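Local coordinates for reticulocyte-binding protein 2a (Plasmodium vivax, PDB 4Z8N) that probably helps the malaria parasite invade red blood cells, this fragment being the all-helical erythrocyte-binding domain of a much longer reticulocyte-binding protein, at residues K35-Y40 with E156-R161; S95-K100 with T200-N205. All blocks are in the same frame, centred on the assembly; numbering follows the deposited sequence.

Interaction 1: K35-Y40 with E156-R161; sequences KYYITY and EIYVER
Tyr36 and Arg161 approach from opposite directions, with OH of Tyr36 at the edge of the Arg161 guanidinium, where NH1 donates to it over 3.2 Å. The phenol oxygen lies in the guanidinium plane, though the phenol ring is turned 57° from that plane, and the N-H...O angle of 156° leaves the bond slightly bent. Arg161 spans the gap because its chain is extended from CG to NE; CG2 of Ile157, a turn earlier on the same helix, sits over the centre of the guanidinium, 3.5 Å above its plane, and covers one of its faces. Beside this polar bridge, the side chains of Tyr37 and Tyr158 run at about a right angle to each other. The hydroxyl of Tyr158 comes in at the edge of the Tyr37 ring, in its plane, with OH 3.3 Å from CD2 of Tyr37, while CE2 of each ring lies 3.8 Å from CE2 of the other. Here the last turn of helix 26-37 is joined to helix 149-162 within the helical scaffold of the erythrocyte-binding domain, and side chains do all the joining, since the nearest CA atoms, those of Tyr37 and Ile157, are 10.4 Å apart. Helix 246-297 packs against the aromatic pair: Tyr260 stacks on Tyr158, and Tyr253 meets Tyr37 with the planes at about 45°. Glu33 makes weak hydrogen bonds to the hydroxyls of both Tyr36 and Tyr158.

Interaction 2: S95-K100 with T200-N205; sequences SNYEAK and TISAIN
Tyr97 lays its ring obliquely against the backbone and short side chains of Ser202 and Ala203. On the ring, CE1 comes within 3.5 Å of CB of Ser202, and CD1 lies 3.7 Å from the same methylene; farther out, CZ is 4.0 Å from the backbone N of Ala203. The phenol oxygen packs against Ala203, its OH 3.2 Å from CA and 3.9 Å from the methyl CB. The same OH of Tyr97 also lies 3.5 Å from the backbone O of Ser202, a contact and not a bond. With CG opposite the backbone N (chi1 -172°), the ring of Tyr97 projects from helix 94-115 onto helix 199-237. This is helix-to-helix packing in the Rh5-type coiled-coil domain: one large aromatic residue lies against two small ones, and the CA atoms of Tyr97 and Ser202 are 8.0 Å apart. The far side of helix 199-237 turns Ile204 to Leu287 and Tyr288 of helix 246-297. Both hydroxyls at the interface find their hydrogen-bond partners outside the two segments, Tyr97 OH at the carbonyl of Leu84 and Ser202 OG at that of Asn198. Cohesion between 95-100 and 200-205 therefore rests on van der Waals contact, while the bond to Leu84 ties the buried phenol to helix 71-85 and probably helps fix how far the ring reaches.

Interactions 1 and 2 lie on opposite sides of the chain's centre, their centres about 50 Å apart, and illustrate two ways of joining helices within one elongated domain. They use different helices: 26-37 with 149-162 in the first, 94-115 with 199-237 in the second. Two elements are nevertheless shared: helix 246-297 borders both, and helix 199-237, one side of interaction 2, also touches Tyr158 of interaction 1 through Val232. Interaction 1 is partly buried, its segments linked by an arginine-phenol hydrogen bond across a wide backbone gap. Interaction 2 is more enclosed, with closer backbones; van der Waals contact alone joins its segments, whose hydroxyls bond to carbonyls outside them.

Interaction 1: K35-Y40 with E156-R161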
loop_
_atom_site.group_PDB
_atom_site.type_symbol
_atom_site.label_atom_id
_atom_site.label_comp_id
_atom_site.label_asym_id
_atom_site.label_seq_id
_atom_site.Cartn_x
_atom_site.Cartn_y
_atom_site.Cartn_z
ATOM N N LYS A 35 -1.418 19.240 9.010
ATOM C CA LYS A 35 -2.404 19.763 9.950
ATOM C C LYS A 35 -1.834 20.000 11.346
ATOM O O LYS A 35 -2.071 21.052 11.936
ATOM C CB LYS A 35 -3.607 18.822 10.033
ATOM C CG LYS A 35 -4.691 19.295 10.983
ATOM C CD LYS A 35 -5.903 18.378 10.939
ATOM C CE LYS A 35 -6.915 18.850 9.911
ATOM N NZ LYS A 35 -7.872 19.835 10.496
ATOM N N TYR A 36 -1.077 19.045 11.879
ATOM C CA TYR A 36 -0.501 19.244 13.208
ATOM C C TYR A 36 0.977 19.630 13.141
ATOM O O TYR A 36 1.610 19.883 14.168
ATOM C CB TYR A 36 -0.698 18.001 14.082
ATOM C CG TYR A 36 0.026 16.754 13.629
ATOM C CD1 TYR A 36 1.302 16.461 14.097
ATOM C CD2 TYR A 36 -0.577 15.851 12.765
ATOM C CE1 TYR A 36 1.964 15.314 13.700
ATOM C CE2 TYR A 36 0.079 14.701 12.361
ATOM C CZ TYR A 36 1.349 14.438 12.833
ATOM O OH TYR A 36 2.007 13.295 12.438
ATOM N N TYR A 37 1.515 19.696 11.929
ATOM C CA TYR A 37 2.873 20.185 11.722
ATOM C C TYR A 37 2.969 21.666 12.098
ATOM O O TYR A 37 3.883 22.077 12.814
ATOM C CB TYR A 37 3.301 19.980 10.263
ATOM C CG TYR A 37 4.798 20.044 10.027
ATOM C CD1 TYR A 37 5.495 21.244 10.139
ATOM C CD2 TYR A 37 5.513 18.903 9.676
ATOM C CE1 TYR A 37 6.858 21.304 9.924
ATOM C CE2 TYR A 37 6.877 18.954 9.452
ATOM C CZ TYR A 37 7.544 20.158 9.577
ATOM O OH TYR A 37 8.901 20.216 9.359
ATOM N N ILE A 38 2.013 22.455 11.616
ATOM C CA ILE A 38 2.042 23.910 11.771
ATOM C C ILE A 38 1.214 24.408 12.955
ATOM O O ILE A 38 0.761 25.556 12.966
ATOM C CB ILE A 38 1.531 24.604 10.496
ATOM C CG1 ILE A 38 0.101 24.154 10.183
ATOM C CG2 ILE A 38 2.452 24.302 9.326
ATOM C CD1 ILE A 38 -0.533 24.878 9.012
ATOM N N THR A 39 1.039 23.549 13.955
ATOM C CA THR A 39 0.153 23.839 15.079
ATOM C C THR A 39 0.587 25.050 15.912
ATOM O O THR A 39 -0.223 25.631 16.634
ATOM C CB THR A 39 0.026 22.610 16.011
ATOM O OG1 THR A 39 -0.822 22.931 17.121
ATOM C CG2 THR A 39 1.391 22.174 16.524
ATOM N N TYR A 40 1.851 25.442 15.807
ATOM C CA TYR A 40 2.346 26.564 16.598
ATOM C C TYR A 40 2.456 27.856 15.792
ATOM O O TYR A 40 2.781 28.911 16.339
ATOM C CB TYR A 40 3.692 26.212 17.230
ATOM C CG TYR A 40 3.553 25.768 18.666
ATOM C CD1 TYR A 40 3.337 24.433 18.988
ATOM C CD2 TYR A 40 3.609 26.691 19.702
ATOM C CE1 TYR A 40 3.197 24.030 20.303
ATOM C CE2 TYR A 40 3.472 26.298 21.015
ATOM C CZ TYR A 40 3.268 24.970 21.311
ATOM O OH TYR A 40 3.132 24.586 22.622
ATOM N N GLU A 156 12.717 15.763 14.491
ATOM C CA GLU A 156 13.075 14.883 15.596
ATOM C C GLU A 156 11.973 13.858 15.842
ATOM O O GLU A 156 12.245 12.695 16.141
ATOM C CB GLU A 156 13.341 15.693 16.867
ATOM C CG GLU A 156 13.781 14.853 18.055
ATOM C CD GLU A 156 15.087 14.123 17.803
ATOM O OE1 GLU A 156 15.969 14.693 17.127
ATOM O OE2 GLU A 156 15.228 12.976 18.277
ATOM N N ILE A 157 10.726 14.298 15.709
ATOM C CA ILE A 157 9.585 13.402 15.841
ATOM C C ILE A 157 9.593 12.360 14.729
ATOM O O ILE A 157 9.404 11.171 14.985
ATOM C CB ILE A 157 8.254 14.175 15.817
ATOM C CG1 ILE A 157 8.174 15.114 17.023
ATOM C CG2 ILE A 157 7.079 13.210 15.809
ATOM C CD1 ILE A 157 6.898 15.917 17.094
ATOM N N TYR A 158 9.829 12.807 13.497
ATOM C CA TYR A 158 9.865 11.908 12.343
ATOM C C TYR A 158 11.012 10.908 12.430
ATOM O O TYR A 158 10.835 9.722 12.153
ATOM C CB TYR A 158 9.982 12.704 11.040
ATOM C CG TYR A 158 8.741 13.483 10.673
ATOM C CD1 TYR A 158 7.516 13.184 11.250
ATOM C CD2 TYR A 158 8.795 14.511 9.741
ATOM C CE1 TYR A 158 6.379 13.890 10.916
ATOM C CE2 TYR A 158 7.661 15.222 9.398
ATOM C CZ TYR A 158 6.455 14.907 9.989
ATOM O OH TYR A 158 5.323 15.610 9.658
ATOM N N VAL A 159 12.189 11.400 12.802
ATOM C CA VAL A 159 13.377 10.564 12.925
ATOM C C VAL A 159 13.155 9.437 13.935
ATOM O O VAL A 159 13.453 8.277 13.656
ATOM C CB VAL A 159 14.611 11.406 13.333
ATOM C CG1 VAL A 159 15.707 10.528 13.906
ATOM C CG2 VAL A 159 15.131 12.205 12.144
ATOM N N GLU A 160 12.613 9.776 15.100
ATOM C CA GLU A 160 12.372 8.782 16.142
ATOM C C GLU A 160 11.344 7.737 15.696
ATOM O O GLU A 160 11.446 6.562 16.045
ATOM C CB GLU A 160 11.909 9.467 17.431
ATOM C CG GLU A 160 11.733 8.530 18.621
ATOM C CD GLU A 160 13.041 7.925 19.109
ATOM O OE1 GLU A 160 14.118 8.478 18.799
ATOM O OE2 GLU A 160 12.989 6.892 19.810
ATOM N N ARG A 161 10.362 8.170 14.914
ATOM C CA ARG A 161 9.318 7.269 14.443
ATOM C C ARG A 161 9.823 6.259 13.414
ATOM O O ARG A 161 9.457 5.089 13.469
ATOM C CB ARG A 161 8.150 8.070 13.864
ATOM C CG ARG A 161 7.286 8.720 14.932
ATOM C CD ARG A 161 6.198 9.584 14.327
ATOM N NE ARG A 161 5.329 10.149 15.356
ATOM C CZ ARG A 161 4.329 10.988 15.112
ATOM N NH1 ARG A 161 4.064 11.365 13.867
ATOM N NH2 ARG A 161 3.593 11.452 16.113
#

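Interaction 2: S95-K100 with T200-N205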
loop_
_atom_site.group_PDB
_atom_site.type_symbol
_atom_site.label_atom_id
_atom_site.label_comp_id
_atom_site.label_asym_id
_atom_site.label_seq_id
_atom_site.Cartn_x
_atom_site.Cartn_y
_atom_site.Cartn_z
ATOM N N SER A 95 -12.386 -28.477 -15.309
ATOM C CA SER A 95 -12.933 -27.586 -16.330
ATOM C C SER A 95 -13.611 -26.361 -15.725
ATOM O O SER A 95 -13.392 -25.236 -16.174
ATOM C CB SER A 95 -13.916 -28.342 -17.218
ATOM O OG SER A 95 -13.231 -29.267 -18.042
ATOM N N ASN A 96 -14.434 -26.579 -14.706
ATOM C CA ASN A 96 -15.092 -25.472 -14.027
ATOM C C ASN A 96 -14.094 -24.643 -13.223
ATOM O O ASN A 96 -14.308 -23.452 -13.003
ATOM C CB ASN A 96 -16.212 -25.987 -13.123
ATOM C CG ASN A 96 -17.410 -26.485 -13.909
ATOM O OD1 ASN A 96 -17.805 -25.883 -14.910
ATOM N ND2 ASN A 96 -17.994 -27.590 -13.462
ATOM N N TYR A 97 -13.001 -25.271 -12.794
ATOM C CA TYR A 97 -11.940 -24.541 -12.109
ATOM C C TYR A 97 -11.307 -23.528 -13.051
ATOM O O TYR A 97 -11.084 -22.378 -12.674
ATOM C CB TYR A 97 -10.860 -25.484 -11.566
ATOM C CG TYR A 97 -9.847 -24.774 -10.695
ATOM C CD1 TYR A 97 -8.771 -24.090 -11.251
ATOM C CD2 TYR A 97 -9.980 -24.768 -9.314
ATOM C CE1 TYR A 97 -7.857 -23.423 -10.453
ATOM C CE2 TYR A 97 -9.071 -24.113 -8.510
ATOM C CZ TYR A 97 -8.011 -23.443 -9.082
ATOM O OH TYR A 97 -7.107 -22.789 -8.275
ATOM N N GLU A 98 -11.004 -23.970 -14.269
ATOM C CA GLU A 98 -10.372 -23.111 -15.264
ATOM C C GLU A 98 -11.282 -21.942 -15.630
ATOM O O GLU A 98 -10.815 -20.828 -15.852
ATOM C CB GLU A 98 -10.006 -23.917 -16.515
ATOM C CG GLU A 98 -8.924 -24.963 -16.272
ATOM C CD GLU A 98 -8.711 -25.881 -17.462
ATOM O OE1 GLU A 98 -9.503 -25.809 -18.426
ATOM O OE2 GLU A 98 -7.750 -26.679 -17.432
ATOM N N ALA A 99 -12.583 -22.206 -15.688
ATOM C CA ALA A 99 -13.561 -21.158 -15.945
ATOM C C ALA A 99 -13.610 -20.177 -14.776
ATOM O O ALA A 99 -13.763 -18.970 -14.968
ATOM C CB ALA A 99 -14.935 -21.764 -16.198
ATOM N N LYS A 100 -13.470 -20.707 -13.565
ATOM C CA LYS A 100 -13.487 -19.884 -12.363
ATOM C C LYS A 100 -12.261 -18.981 -12.304
ATOM O O LYS A 100 -12.338 -17.842 -11.842
ATOM C CB LYS A 100 -13.551 -20.762 -11.112
ATOM C CG LYS A 100 -14.562 -20.290 -10.082
ATOM C CD LYS A 100 -15.979 -20.463 -10.601
ATOM C CE LYS A 100 -16.998 -19.852 -9.653
ATOM N NZ LYS A 100 -16.784 -18.386 -9.488
ATOM N N THR A 200 -6.058 -29.848 -7.523
ATOM C CA THR A 200 -5.034 -29.616 -6.506
ATOM C C THR A 200 -3.805 -28.958 -7.129
ATOM O O THR A 200 -3.254 -28.004 -6.581
ATOM C CB THR A 200 -4.621 -30.923 -5.801
ATOM O OG1 THR A 200 -5.748 -31.468 -5.107
ATOM C CG2 THR A 200 -3.493 -30.664 -4.804
ATOM N N ILE A 201 -3.387 -29.469 -8.283
ATOM C CA ILE A 201 -2.281 -28.875 -9.025
ATOM C C ILE A 201 -2.625 -27.449 -9.447
ATOM O O ILE A 201 -1.813 -26.534 -9.305
ATOM C CB ILE A 201 -1.922 -29.715 -10.272
ATOM C CG1 ILE A 201 -1.269 -31.033 -9.850
ATOM C CG2 ILE A 201 -1.000 -28.938 -11.208
ATOM C CD1 ILE A 201 -0.897 -31.939 -11.012
ATOM N N SER A 202 -3.840 -27.268 -9.954
ATOM C CA SER A 202 -4.301 -25.956 -10.388
ATOM C C SER A 202 -4.328 -24.967 -9.226
ATOM O O SER A 202 -3.975 -23.800 -9.389
ATOM C CB SER A 202 -5.686 -26.061 -11.027
ATOM O OG SER A 202 -5.663 -26.924 -12.149
ATOM N N ALA A 203 -4.734 -25.441 -8.052
ATOM C CA ALA A 203 -4.810 -24.592 -6.862
ATOM C C ALA A 203 -3.430 -24.130 -6.381
ATOM O O ALA A 203 -3.259 -22.987 -5.963
ATOM C CB ALA A 203 -5.544 -25.327 -5.741
ATOM N N ILE A 204 -2.458 -25.036 -6.438
ATOM C CA ILE A 204 -1.077 -24.770 -6.036
ATOM C C ILE A 204 -0.482 -23.664 -6.899
ATOM O O ILE A 204 0.070 -22.667 -6.419
ATOM C CB ILE A 204 -0.230 -26.053 -6.167
ATOM C CG1 ILE A 204 -0.614 -27.053 -5.085
ATOM C CG2 ILE A 204 1.245 -25.765 -6.095
ATOM C CD1 ILE A 204 0.139 -28.353 -5.176
ATOM N N ASN A 205 -0.586 -23.908 -8.194
ATOM C CA ASN A 205 -0.388 -22.960 -9.272
ATOM C C ASN A 205 -1.040 -21.592 -9.103
ATOM O O ASN A 205 -0.377 -20.589 -9.307
ATOM C CB ASN A 205 -0.905 -23.676 -10.498
ATOM C CG ASN A 205 0.170 -24.455 -11.200
ATOM O OD1 ASN A 205 0.779 -23.901 -12.099
ATOM N ND2 ASN A 205 0.645 -25.573 -10.565
#